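Local coordinates for protein type I modular polyketide synthase (Streptomyces albus subsp. albus, PDB 6IYT) that probably selects an ethylmalonyl-type extender unit from its coenzyme A thioester and loads it onto the acyl carrier protein during salinomycin assembly, at residues A[414-419]-A[441-446]; A[115-120]-A[388-393]; A[249-254]-A[310-315]; A[288-293]-A[316-321]. All blocks are in the same frame, centred on the assembly; numbering follows the deposited sequence.

Interaction 1 of 4, residues A[414-419]-A[441-446]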
loop_
_atom_site.group_PDB
_atom_site.type_symbol
_atom_site.label_atom_id
_atom_site.label_comp_id
_atom_site.label_asym_id
_atom_site.label_seq_id
_atom_site.Cartn_x
_atom_site.Cartn_y
_atom_site.Cartn_z
ATOM N N GLU A 414 2.227 10.715 -17.125
ATOM C CA GLU A 414 2.130 11.104 -15.710
ATOM C C GLU A 414 1.091 10.261 -15.015
ATOM O O GLU A 414 -0.041 10.168 -15.488
ATOM C CB GLU A 414 1.713 12.557 -15.593
ATOM C CG GLU A 414 2.861 13.513 -15.322
ATOM C CD GLU A 414 2.466 14.626 -14.371
ATOM O OE1 GLU A 414 1.251 14.766 -14.082
ATOM O OE2 GLU A 414 3.371 15.339 -13.886
ATOM N N VAL A 415 1.449 9.687 -13.865
ATOM C CA VAL A 415 0.464 8.986 -13.020
ATOM C C VAL A 415 0.623 9.413 -11.556
ATOM O O VAL A 415 1.615 10.047 -11.202
ATOM C CB VAL A 415 0.639 7.449 -13.096
ATOM C CG1 VAL A 415 0.620 6.979 -14.537
ATOM C CG2 VAL A 415 1.939 7.014 -12.419
ATOM N N LEU A 416 -0.401 9.133 -10.728
ATOM C CA LEU A 416 -0.275 9.304 -9.277
ATOM C C LEU A 416 0.063 7.965 -8.640
ATOM O O LEU A 416 -0.604 6.963 -8.910
ATOM C CB LEU A 416 -1.569 9.834 -8.690
ATOM C CG LEU A 416 -1.661 9.836 -7.165
ATOM C CD1 LEU A 416 -0.739 10.857 -6.547
ATOM C CD2 LEU A 416 -3.100 10.083 -6.745
ATOM N N ALA A 417 1.160 7.938 -7.907
ATOM C CA ALA A 417 1.566 6.763 -7.152
ATOM C C ALA A 417 1.576 7.101 -5.677
ATOM O O ALA A 417 2.389 7.907 -5.216
ATOM C CB ALA A 417 2.939 6.301 -7.611
ATOM N N GLN A 418 0.567 6.623 -4.978
ATOM C CA GLN A 418 0.230 7.130 -3.676
ATOM C C GLN A 418 0.298 5.983 -2.687
ATOM O O GLN A 418 -0.329 4.979 -2.892
ATOM C CB GLN A 418 -1.179 7.684 -3.712
ATOM C CG GLN A 418 -1.647 8.174 -2.390
ATOM C CD GLN A 418 -0.857 9.323 -1.934
ATOM O OE1 GLN A 418 -0.707 10.295 -2.667
ATOM N NE2 GLN A 418 -0.244 9.206 -0.757
ATOM N N GLY A 419 1.059 6.160 -1.612
ATOM C CA GLY A 419 1.047 5.213 -0.486
ATOM C C GLY A 419 -0.063 5.506 0.523
ATOM O O GLY A 419 -0.816 6.468 0.369
ATOM N N ARG A 441 -4.059 16.058 -6.239
ATOM C CA ARG A 441 -3.681 15.661 -7.612
ATOM C C ARG A 441 -4.875 15.223 -8.453
ATOM O O ARG A 441 -4.701 14.781 -9.594
ATOM C CB ARG A 441 -2.647 14.530 -7.594
ATOM C CG ARG A 441 -1.311 14.904 -6.982
ATOM C CD ARG A 441 -0.307 15.403 -8.006
ATOM N NE ARG A 441 -0.276 14.603 -9.235
ATOM C CZ ARG A 441 0.512 13.548 -9.436
ATOM N NH1 ARG A 441 1.260 13.060 -8.457
ATOM N NH2 ARG A 441 0.429 12.899 -10.574
ATOM N N GLY A 442 -6.082 15.298 -7.890
ATOM C CA GLY A 442 -7.304 15.190 -8.707
ATOM C C GLY A 442 -8.163 13.972 -8.414
ATOM O O GLY A 442 -9.169 13.736 -9.084
ATOM N N VAL A 443 -7.780 13.194 -7.411
ATOM C CA VAL A 443 -8.518 12.024 -7.061
ATOM C C VAL A 443 -9.810 12.478 -6.394
ATOM O O VAL A 443 -9.778 13.264 -5.432
ATOM C CB VAL A 443 -7.729 11.103 -6.101
ATOM C CG1 VAL A 443 -8.633 10.015 -5.539
ATOM C CG2 VAL A 443 -6.542 10.476 -6.811
ATOM N N ALA A 444 -10.932 11.985 -6.897
ATOM C CA ALA A 444 -12.221 12.222 -6.257
ATOM C C ALA A 444 -12.202 11.586 -4.874
ATOM O O ALA A 444 -12.044 10.399 -4.753
ATOM C CB ALA A 444 -13.340 11.626 -7.092
ATOM N N LEU A 445 -12.501 12.372 -3.851
ATOM C CA LEU A 445 -12.414 11.881 -2.479
ATOM C C LEU A 445 -13.467 12.556 -1.588
ATOM O O LEU A 445 -13.614 13.776 -1.607
ATOM C CB LEU A 445 -11.002 12.161 -1.926
ATOM C CG LEU A 445 -10.583 11.332 -0.716
ATOM C CD1 LEU A 445 -9.075 11.003 -0.783
ATOM C CD2 LEU A 445 -10.915 12.073 0.576
ATOM N N ASP A 446 -14.196 11.761 -0.814
ATOM C CA ASP A 446 -15.350 12.281 -0.093
ATOM C C ASP A 446 -14.948 12.746 1.279
ATOM O O ASP A 446 -14.998 11.979 2.258
ATOM C CB ASP A 446 -16.443 11.229 -0.007
ATOM C CG ASP A 446 -17.610 11.686 0.797
ATOM O OD1 ASP A 446 -17.707 12.908 1.052
ATOM O OD2 ASP A 446 -18.327 10.815 1.321
HETATM O O HOH W 1 3.030 10.270 -8.036
#

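Interaction 2 of 4, residues A[115-120]-A[388-393]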
loop_
_atom_site.group_PDB
_atom_site.type_symbol
_atom_site.label_atom_id
_atom_site.label_comp_id
_atom_site.label_asym_id
_atom_site.label_seq_id
_atom_site.Cartn_x
_atom_site.Cartn_y
_atom_site.Cartn_z
ATOM N N SER A 115 -4.809 19.525 -9.801
ATOM C CA SER A 115 -5.550 18.362 -10.280
ATOM C C SER A 115 -5.080 17.973 -11.679
ATOM O O SER A 115 -4.898 18.852 -12.557
ATOM C CB SER A 115 -7.041 18.638 -10.263
ATOM O OG SER A 115 -7.765 17.496 -10.628
ATOM N N SER A 116 -4.718 16.698 -11.839
ATOM C CA SER A 116 -4.095 16.220 -13.082
ATOM C C SER A 116 -4.563 14.835 -13.531
ATOM O O SER A 116 -4.465 14.533 -14.706
ATOM C CB SER A 116 -2.581 16.218 -12.965
ATOM O OG SER A 116 -2.148 15.280 -11.992
ATOM N N VAL A 117 -4.915 13.939 -12.592
ATOM C CA VAL A 117 -5.351 12.567 -12.990
ATOM C C VAL A 117 -6.743 12.538 -13.599
ATOM O O VAL A 117 -7.588 13.363 -13.283
ATOM C CB VAL A 117 -5.316 11.575 -11.820
ATOM C CG1 VAL A 117 -3.931 11.517 -11.236
ATOM C CG2 VAL A 117 -6.352 11.937 -10.771
ATOM N N SER A 118 -6.980 11.596 -14.505
ATOM C CA SER A 118 -8.296 11.513 -15.164
ATOM C C SER A 118 -8.693 10.083 -15.538
ATOM O O SER A 118 -9.755 9.861 -16.159
ATOM C CB SER A 118 -8.322 12.414 -16.420
ATOM O OG SER A 118 -7.298 12.054 -17.337
ATOM N N GLY A 119 -7.926 9.110 -15.053
ATOM C CA GLY A 119 -8.081 7.722 -15.512
ATOM C C GLY A 119 -8.575 6.802 -14.413
ATOM O O GLY A 119 -9.157 7.254 -13.415
ATOM N N LYS A 120 -8.334 5.513 -14.601
ATOM C CA LYS A 120 -8.794 4.496 -13.686
ATOM C C LYS A 120 -7.829 4.314 -12.507
ATOM O O LYS A 120 -6.654 4.705 -12.580
ATOM C CB LYS A 120 -8.979 3.205 -14.428
ATOM C CG LYS A 120 -10.117 3.286 -15.444
ATOM C CD LYS A 120 -9.962 2.245 -16.542
ATOM C CE LYS A 120 -10.452 0.900 -16.088
ATOM N NZ LYS A 120 -10.886 0.070 -17.248
ATOM N N PHE A 388 -5.062 3.395 -16.724
ATOM C CA PHE A 388 -4.900 3.616 -15.254
ATOM C C PHE A 388 -3.889 4.723 -14.998
ATOM O O PHE A 388 -2.780 4.692 -15.516
ATOM C CB PHE A 388 -4.460 2.315 -14.545
ATOM C CG PHE A 388 -5.516 1.255 -14.505
ATOM C CD1 PHE A 388 -5.788 0.478 -15.612
ATOM C CD2 PHE A 388 -6.306 1.088 -13.361
ATOM C CE1 PHE A 388 -6.772 -0.500 -15.569
ATOM C CE2 PHE A 388 -7.274 0.130 -13.311
ATOM C CZ PHE A 388 -7.547 -0.640 -14.438
ATOM N N ASP A 389 -4.284 5.744 -14.239
ATOM C CA ASP A 389 -3.294 6.716 -13.768
ATOM C C ASP A 389 -3.369 7.027 -12.281
ATOM O O ASP A 389 -2.713 7.938 -11.820
ATOM C CB ASP A 389 -3.345 8.029 -14.606
ATOM C CG ASP A 389 -4.647 8.804 -14.424
ATOM O OD1 ASP A 389 -5.556 8.309 -13.699
ATOM O OD2 ASP A 389 -4.814 9.866 -15.093
ATOM N N VAL A 390 -4.069 6.201 -11.511
ATOM C CA VAL A 390 -4.077 6.352 -10.078
ATOM C C VAL A 390 -3.724 4.992 -9.512
ATOM O O VAL A 390 -4.485 4.039 -9.671
ATOM C CB VAL A 390 -5.477 6.792 -9.514
ATOM C CG1 VAL A 390 -5.460 6.846 -7.987
ATOM C CG2 VAL A 390 -5.890 8.166 -10.077
ATOM N N PHE A 391 -2.605 4.943 -8.801
ATOM C CA PHE A 391 -2.099 3.709 -8.233
ATOM C C PHE A 391 -2.045 3.917 -6.756
ATOM O O PHE A 391 -1.287 4.778 -6.292
ATOM C CB PHE A 391 -0.674 3.419 -8.729
ATOM C CG PHE A 391 -0.595 3.032 -10.200
ATOM C CD1 PHE A 391 -0.794 3.973 -11.190
ATOM C CD2 PHE A 391 -0.215 1.764 -10.576
ATOM C CE1 PHE A 391 -0.631 3.639 -12.530
ATOM C CE2 PHE A 391 -0.207 1.396 -11.916
ATOM C CZ PHE A 391 -0.416 2.343 -12.894
ATOM N N VAL A 392 -2.832 3.166 -6.007
ATOM C CA VAL A 392 -2.873 3.351 -4.559
ATOM C C VAL A 392 -2.235 2.143 -3.907
ATOM O O VAL A 392 -2.708 1.025 -4.081
ATOM C CB VAL A 392 -4.326 3.498 -4.063
ATOM C CG1 VAL A 392 -4.393 3.489 -2.529
ATOM C CG2 VAL A 392 -4.969 4.725 -4.654
ATOM N N GLU A 393 -1.101 2.338 -3.243
ATOM C CA GLU A 393 -0.440 1.236 -2.576
ATOM C C GLU A 393 -1.002 1.083 -1.173
ATOM O O GLU A 393 -0.832 1.942 -0.323
ATOM C CB GLU A 393 1.093 1.394 -2.592
ATOM C CG GLU A 393 1.821 0.171 -2.026
ATOM C CD GLU A 393 3.297 0.387 -1.861
ATOM O OE1 GLU A 393 3.946 0.807 -2.846
ATOM O OE2 GLU A 393 3.840 0.051 -0.764
#

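Interaction 3 of 4, residues A[249-254]-A[310-315]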
loop_
_atom_site.group_PDB
_atom_site.type_symbol
_atom_site.label_atom_id
_atom_site.label_comp_id
_atom_site.label_asym_id
_atom_site.label_seq_id
_atom_site.Cartn_x
_atom_site.Cartn_y
_atom_site.Cartn_z
ATOM N N LYS A 249 18.256 -20.544 4.334
ATOM C CA LYS A 249 18.823 -21.057 3.079
ATOM C C LYS A 249 18.908 -19.991 2.001
ATOM O O LYS A 249 19.487 -20.224 0.928
ATOM C CB LYS A 249 18.009 -22.235 2.600
ATOM C CG LYS A 249 17.983 -23.362 3.624
ATOM C CD LYS A 249 17.256 -24.575 3.126
ATOM C CE LYS A 249 17.483 -25.750 4.066
ATOM N NZ LYS A 249 16.207 -26.407 4.466
ATOM N N GLY A 250 18.279 -18.840 2.248
ATOM C CA GLY A 250 18.190 -17.800 1.243
ATOM C C GLY A 250 17.411 -16.610 1.724
ATOM O O GLY A 250 16.800 -16.657 2.773
ATOM N N ALA A 251 17.466 -15.529 0.948
ATOM C CA ALA A 251 16.663 -14.381 1.175
ATOM C C ALA A 251 16.507 -13.617 -0.150
ATOM O O ALA A 251 16.899 -14.113 -1.224
ATOM C CB ALA A 251 17.289 -13.514 2.249
ATOM N N VAL A 252 15.867 -12.461 -0.094
ATOM C CA VAL A 252 15.736 -11.590 -1.251
ATOM C C VAL A 252 16.231 -10.174 -0.911
ATOM O O VAL A 252 15.996 -9.707 0.153
ATOM C CB VAL A 252 14.277 -11.429 -1.670
ATOM C CG1 VAL A 252 14.104 -10.438 -2.796
ATOM C CG2 VAL A 252 13.682 -12.764 -2.040
ATOM N N ALA A 253 16.900 -9.581 -1.871
ATOM C CA ALA A 253 17.420 -8.228 -1.743
ATOM C C ALA A 253 16.851 -7.334 -2.822
ATOM O O ALA A 253 16.654 -7.747 -3.956
ATOM C CB ALA A 253 18.949 -8.234 -1.834
ATOM N N SER A 254 16.598 -6.088 -2.470
ATOM C CA SER A 254 16.328 -5.072 -3.448
ATOM C C SER A 254 17.654 -4.496 -3.967
ATOM O O SER A 254 18.566 -4.249 -3.189
ATOM C CB SER A 254 15.509 -3.974 -2.817
ATOM O OG SER A 254 16.186 -3.536 -1.672
ATOM N N ALA A 310 21.287 -0.969 -2.226
ATOM C CA ALA A 310 20.894 -2.371 -2.179
ATOM C C ALA A 310 20.728 -2.799 -0.728
ATOM O O ALA A 310 21.449 -2.327 0.157
ATOM C CB ALA A 310 21.927 -3.228 -2.865
ATOM N N LYS A 311 19.829 -3.747 -0.484
ATOM C CA LYS A 311 19.503 -4.115 0.864
ATOM C C LYS A 311 18.769 -5.445 0.861
ATOM O O LYS A 311 17.868 -5.653 0.029
ATOM C CB LYS A 311 18.620 -3.022 1.465
ATOM C CG LYS A 311 17.740 -3.461 2.598
ATOM C CD LYS A 311 16.684 -2.414 2.912
ATOM C CE LYS A 311 15.843 -2.854 4.090
ATOM N NZ LYS A 311 14.692 -1.935 4.290
ATOM N N VAL A 312 19.116 -6.320 1.813
ATOM C CA VAL A 312 18.338 -7.545 2.052
ATOM C C VAL A 312 16.994 -7.177 2.688
ATOM O O VAL A 312 16.946 -6.371 3.646
ATOM C CB VAL A 312 19.079 -8.518 2.972
ATOM C CG1 VAL A 312 18.235 -9.765 3.236
ATOM C CG2 VAL A 312 20.427 -8.888 2.383
ATOM N N ILE A 313 15.910 -7.720 2.143
ATOM C CA ILE A 313 14.544 -7.389 2.602
ATOM C C ILE A 313 14.212 -8.245 3.852
ATOM O O ILE A 313 14.509 -9.456 3.901
ATOM C CB ILE A 313 13.511 -7.655 1.508
ATOM C CG1 ILE A 313 13.769 -6.757 0.282
ATOM C CG2 ILE A 313 12.073 -7.483 2.012
ATOM C CD1 ILE A 313 12.933 -7.142 -0.927
ATOM N N GLY A 314 13.798 -7.570 4.912
ATOM C CA GLY A 314 13.639 -8.212 6.216
ATOM C C GLY A 314 12.771 -9.464 6.175
ATOM O O GLY A 314 11.704 -9.448 5.620
ATOM N N SER A 315 13.277 -10.537 6.782
ATOM C CA SER A 315 12.561 -11.755 7.033
ATOM C C SER A 315 12.222 -12.551 5.787
ATOM O O SER A 315 11.442 -13.491 5.851
ATOM C CB SER A 315 11.298 -11.496 7.829
ATOM O OG SER A 315 11.610 -10.897 9.097
#

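Interaction 4 of 4, residues A[288-293]-A[316-321]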
loop_
_atom_site.group_PDB
_atom_site.type_symbol
_atom_site.label_atom_id
_atom_site.label_comp_id
_atom_site.label_asym_id
_atom_site.label_seq_id
_atom_site.Cartn_x
_atom_site.Cartn_y
_atom_site.Cartn_z
ATOM N N THR A 288 14.759 -7.070 -7.720
ATOM C CA THR A 288 15.074 -7.845 -6.552
ATOM C C THR A 288 15.845 -9.107 -6.973
ATOM O O THR A 288 15.666 -9.573 -7.997
ATOM C CB THR A 288 13.818 -8.294 -5.792
ATOM O OG1 THR A 288 12.998 -9.010 -6.678
ATOM C CG2 THR A 288 13.034 -7.097 -5.290
ATOM N N VAL A 289 16.654 -9.586 -6.072
ATOM C CA VAL A 289 17.525 -10.734 -6.306
ATOM C C VAL A 289 17.358 -11.748 -5.170
ATOM O O VAL A 289 17.358 -11.365 -4.004
ATOM C CB VAL A 289 18.988 -10.304 -6.343
ATOM C CG1 VAL A 289 19.899 -11.530 -6.490
ATOM C CG2 VAL A 289 19.223 -9.310 -7.475
ATOM N N ALA A 290 17.068 -13.004 -5.524
ATOM C CA ALA A 290 16.883 -14.070 -4.546
ATOM C C ALA A 290 18.070 -15.012 -4.562
ATOM O O ALA A 290 18.612 -15.308 -5.610
ATOM C CB ALA A 290 15.610 -14.853 -4.859
ATOM N N GLY A 291 18.384 -15.590 -3.413
ATOM C CA GLY A 291 19.268 -16.721 -3.382
ATOM C C GLY A 291 19.933 -16.914 -2.041
ATOM O O GLY A 291 19.544 -16.304 -1.035
ATOM N N GLN A 292 21.035 -17.649 -2.058
ATOM C CA GLN A 292 21.732 -18.042 -0.846
ATOM C C GLN A 292 22.170 -16.796 -0.072
ATOM O O GLN A 292 22.599 -15.824 -0.663
ATOM C CB GLN A 292 22.950 -18.878 -1.247
ATOM C CG GLN A 292 23.832 -19.277 -0.107
ATOM C CD GLN A 292 25.266 -19.449 -0.551
ATOM O OE1 GLN A 292 26.034 -18.498 -0.509
ATOM N NE2 GLN A 292 25.524 -20.538 -1.258
ATOM N N VAL A 293 22.063 -16.841 1.254
ATOM C CA VAL A 293 22.271 -15.641 2.078
ATOM C C VAL A 293 23.696 -15.095 1.953
ATOM O O VAL A 293 23.890 -13.899 1.769
ATOM C CB VAL A 293 21.963 -15.921 3.560
ATOM C CG1 VAL A 293 22.297 -14.694 4.419
ATOM C CG2 VAL A 293 20.504 -16.310 3.716
ATOM N N THR A 316 12.845 -12.229 4.671
ATOM C CA THR A 316 12.548 -12.924 3.436
ATOM C C THR A 316 13.325 -14.227 3.351
ATOM O O THR A 316 14.356 -14.415 4.039
ATOM C CB THR A 316 12.883 -12.087 2.223
ATOM O OG1 THR A 316 14.250 -11.639 2.309
ATOM C CG2 THR A 316 11.917 -10.875 2.133
ATOM N N VAL A 317 12.746 -15.168 2.631
ATOM C CA VAL A 317 13.453 -16.368 2.155
ATOM C C VAL A 317 13.652 -16.238 0.657
ATOM O O VAL A 317 13.124 -15.329 0.052
ATOM C CB VAL A 317 12.653 -17.651 2.445
ATOM C CG1 VAL A 317 12.531 -17.902 3.949
ATOM C CG2 VAL A 317 11.296 -17.665 1.712
ATOM N N ALA A 318 14.329 -17.199 0.042
ATOM C CA ALA A 318 14.599 -17.124 -1.395
ATOM C C ALA A 318 13.456 -17.751 -2.169
ATOM O O ALA A 318 13.625 -18.769 -2.828
ATOM C CB ALA A 318 15.930 -17.818 -1.741
ATOM N N SER A 319 12.282 -17.141 -2.094
ATOM C CA SER A 319 11.221 -17.431 -3.038
ATOM C C SER A 319 11.622 -16.877 -4.403
ATOM O O SER A 319 12.673 -16.242 -4.546
ATOM C CB SER A 319 9.895 -16.806 -2.559
ATOM O OG SER A 319 10.129 -15.523 -2.023
ATOM N N HIS A 320 10.855 -17.208 -5.419
ATOM C CA HIS A 320 11.025 -16.626 -6.739
ATOM C C HIS A 320 12.351 -17.061 -7.376
ATOM O O HIS A 320 12.938 -16.328 -8.157
ATOM C CB HIS A 320 10.940 -15.086 -6.673
ATOM C CG HIS A 320 9.657 -14.588 -6.100
ATOM N ND1 HIS A 320 8.443 -14.841 -6.696
ATOM C CD2 HIS A 320 9.370 -14.052 -4.887
ATOM C CE1 HIS A 320 7.469 -14.386 -5.927
ATOM N NE2 HIS A 320 7.997 -13.966 -4.801
ATOM N N CYS A 321 12.800 -18.241 -7.016
ATOM C CA CYS A 321 13.924 -18.886 -7.661
ATOM C C CYS A 321 13.807 -20.404 -7.482
ATOM O O CYS A 321 12.805 -20.893 -6.942
ATOM C CB CYS A 321 15.241 -18.366 -7.075
ATOM S SG CYS A 321 15.539 -18.908 -5.404
#

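Interaction 1 of 4, residues A[414-419]-A[441-446]
Arg441 and Val443, in the loop after helix 428-439, dock at the start of edge strand 416-418 of the parallel sheet through a side-chain-to-backbone hydrogen bond and a small apolar contact. Arg441 NH2 donates to Val415 O, just before the strand, over 3.2 Å, with an N-H...O angle of 160°. The acceptor lies close to the guanidinium plane, yet the donor sits above the carbonyl plane rather than on a lone pair. The arginine chain bends at chi2 (-92°) and chi3, and Leu416 lies over one face of its guanidinium, CD1 coming to 3.5 Å from NH1. A water links the two sides: it accepts from Ala417 N at 3.0 Å and, more weakly, from Arg441 NH1. Next to this, Leu416 CD2 meets Val443 CG2 at a tight 3.5 Å, the two side chains crossing at about a right angle. Ala438 of helix 428-439 touches both. Gly442, whose positive phi ends that helix in a Schellman motif, carries the chain from the arginine to the valine. Arg441 NE has a further, weak hydrogen bond to Ser116 OG. Glu414 OE1 stays 4.1 Å from Arg441 NH2 and well out of the guanidinium plane, beyond a salt bridge. The arginine is thus held mainly by neutral oxygens, while the carboxylate probably adds only a general electrostatic attraction.

Interaction 2 of 4, residues A[115-120]-A[388-393]
Asp389 grips the loop at Ser118 and Gly119 with its carboxylate. Ser118 N donates to Asp389 OD2 at 2.8 Å in an almost straight bond (174°) that uses the syn lone pair. Gly119 N reaches Asp389 OD1, also at 2.8 Å, but the bond is more bent and the donor stands 29° out of the carboxylate plane. Two consecutive backbone N-H groups therefore fix the rotation of the acid. The group gets there because its CG lies between the backbone N and the carbonyl carbon (chi1 66°), swinging the carboxylate across to the loop. A methyl contact lies beside it, Val117 CG2 to Val390 CG2 at 3.9 Å. Farther along the chain, Lys120 O accepts from Val390 N at 3.2 Å and, weakly, from Asp389 N. Lys120 and Phe388 are bridge partners with their side chains on the same face of the sheet: Lys120 CB sits over the phenyl face, 3.8 Å from its centroid, in a CH-pi contact, and the aliphatic chain continues past the ring until CE nears CZ.

In the next shell, Leu383 of helix 376-385 and Val122 pack on Phe388. The backbone of Arg441 holds Val117, and Asp389 is also hydrogen-bonded through its backbone to edge strand 416-418. The Lys120-Phe388 bridge starts the parallel pairing of strands 120-125 and 388-393, the two inner strands of the four-stranded sheet in the larger, alpha/beta-hydrolase-like part of the acyltransferase fold.

Interaction 3 of 4, residues A[249-254]-A[310-315]
Ser254 and Lys311 form an antiparallel hydrogen-bonded pair where strands 251-255 and 310-312 run side by side: Ser254 N donates to Lys311 O over 2.8 Å and Lys311 N to Ser254 O over 3.0 Å. Ala253 and Val312 follow as a non-hydrogen-bonded pair, after which Ile313 N gives Val252 O a nearly straight bond of 2.8 Å (171°) lying in the carbonyl plane. Two CA-H...O contacts accompany this ladder, Ala253 CA to Lys311 O and Ala310 CA to Ser254 O, both at 3.2 Å. The axes of 251-254 and 310-312 make 157°, so the strands are antiparallel with a moderate twist.

Strand 310-312 is the edge of a mixed sheet whose first four strands, taken in chain order, lie side by side as 4-1-3-2. With helices 259-266 and 293-305 between them, this fits the ferredoxin-like smaller subdomain of polyketide synthase acyltransferases.

Apolar contacts fall on both faces. On the face of Ala253 and Val312, Ala251 CB touches Val312 CG1 at 4.0 Å, and Leu296 of helix 293-305 packs on Ala251 and Ala253. On the other, the Val252 and Ile313 side chains lie alongside each other, pointing the same way. Ile313 CG1 is anti to its own carbonyl carbon (chi1 -63°), and from there CD1 reaches Val252 CG1 at 4.0 Å. Val252 also packs against Thr288 and Ala290 of strand 286-291.

Interaction 4 of 4, residues A[288-293]-A[316-321]
Ala290 and Gly291, at the end of strand 286-291, meet the loop 316-321 in a buried contact made without any hydrogen bond between the two segments. The close part centres on the Ala290 methyl. Its CB lies 3.3 Å from Ser319 O and 4.1 Å from Cys321 SG, with Ala318 CB slightly farther off at 4.3 Å. Cys321 brings its sulfur up to the methyl with SG between the backbone N and the carbonyl carbon (chi1 70°). Ala318 in turn sets its methyl against the backbone of Gly291, CB to N at 3.7 Å. With small side chains at the interface, the CA atoms of Ala290 and Ala318 are 4.9 Å apart. Ala318 is the centre of an inverse gamma turn, closed by a weak bond from Ser319 N to Val317 O, which bends the loop just before His320. That histidine hydrogen-bonds through NE2 to Ser213 OG, in a Gly-X-Ser-X-Gly pattern, and through ND1 to Arg372 O. The pairing is consistent with the serine-histidine dyad of malonyl-type acyltransferases, in which serine carries the acyl group.

Elsewhere the contact is looser. His320 CB stays 5.0 Å from Ala290 CB, and the imidazole extends farther from the strand, held by its partners outside the two segments. Ser319, partly exposed, has its CB directed away from the strand. Gln292, also partly exposed, turns from the loop as well and uses OE1 to cap Ala295 N, at the start of helix 293-305.

In the fold
From the N terminus, segment 115-120 comes first, and interaction 2 joins it to strand 388-393, closing a loop of 267 residues. Interactions 3 and 4 both fall within that loop. They cross, their segments alternating as 249-254, 288-293, 310-315 and 316-321, and strands 251-255 and 286-291 are neighbours in one mixed sheet, so the two contacts touch. Interaction 1 follows in series, closing a short loop around helix 428-439. It abuts interaction 2 through neighbouring strands, their centres about 5 Å apart. Interactions 1 and 2 belong to the parallel sheet, 3 and 4 to the mixed one; the centres of interactions 2 and 3 are about 31 Å apart.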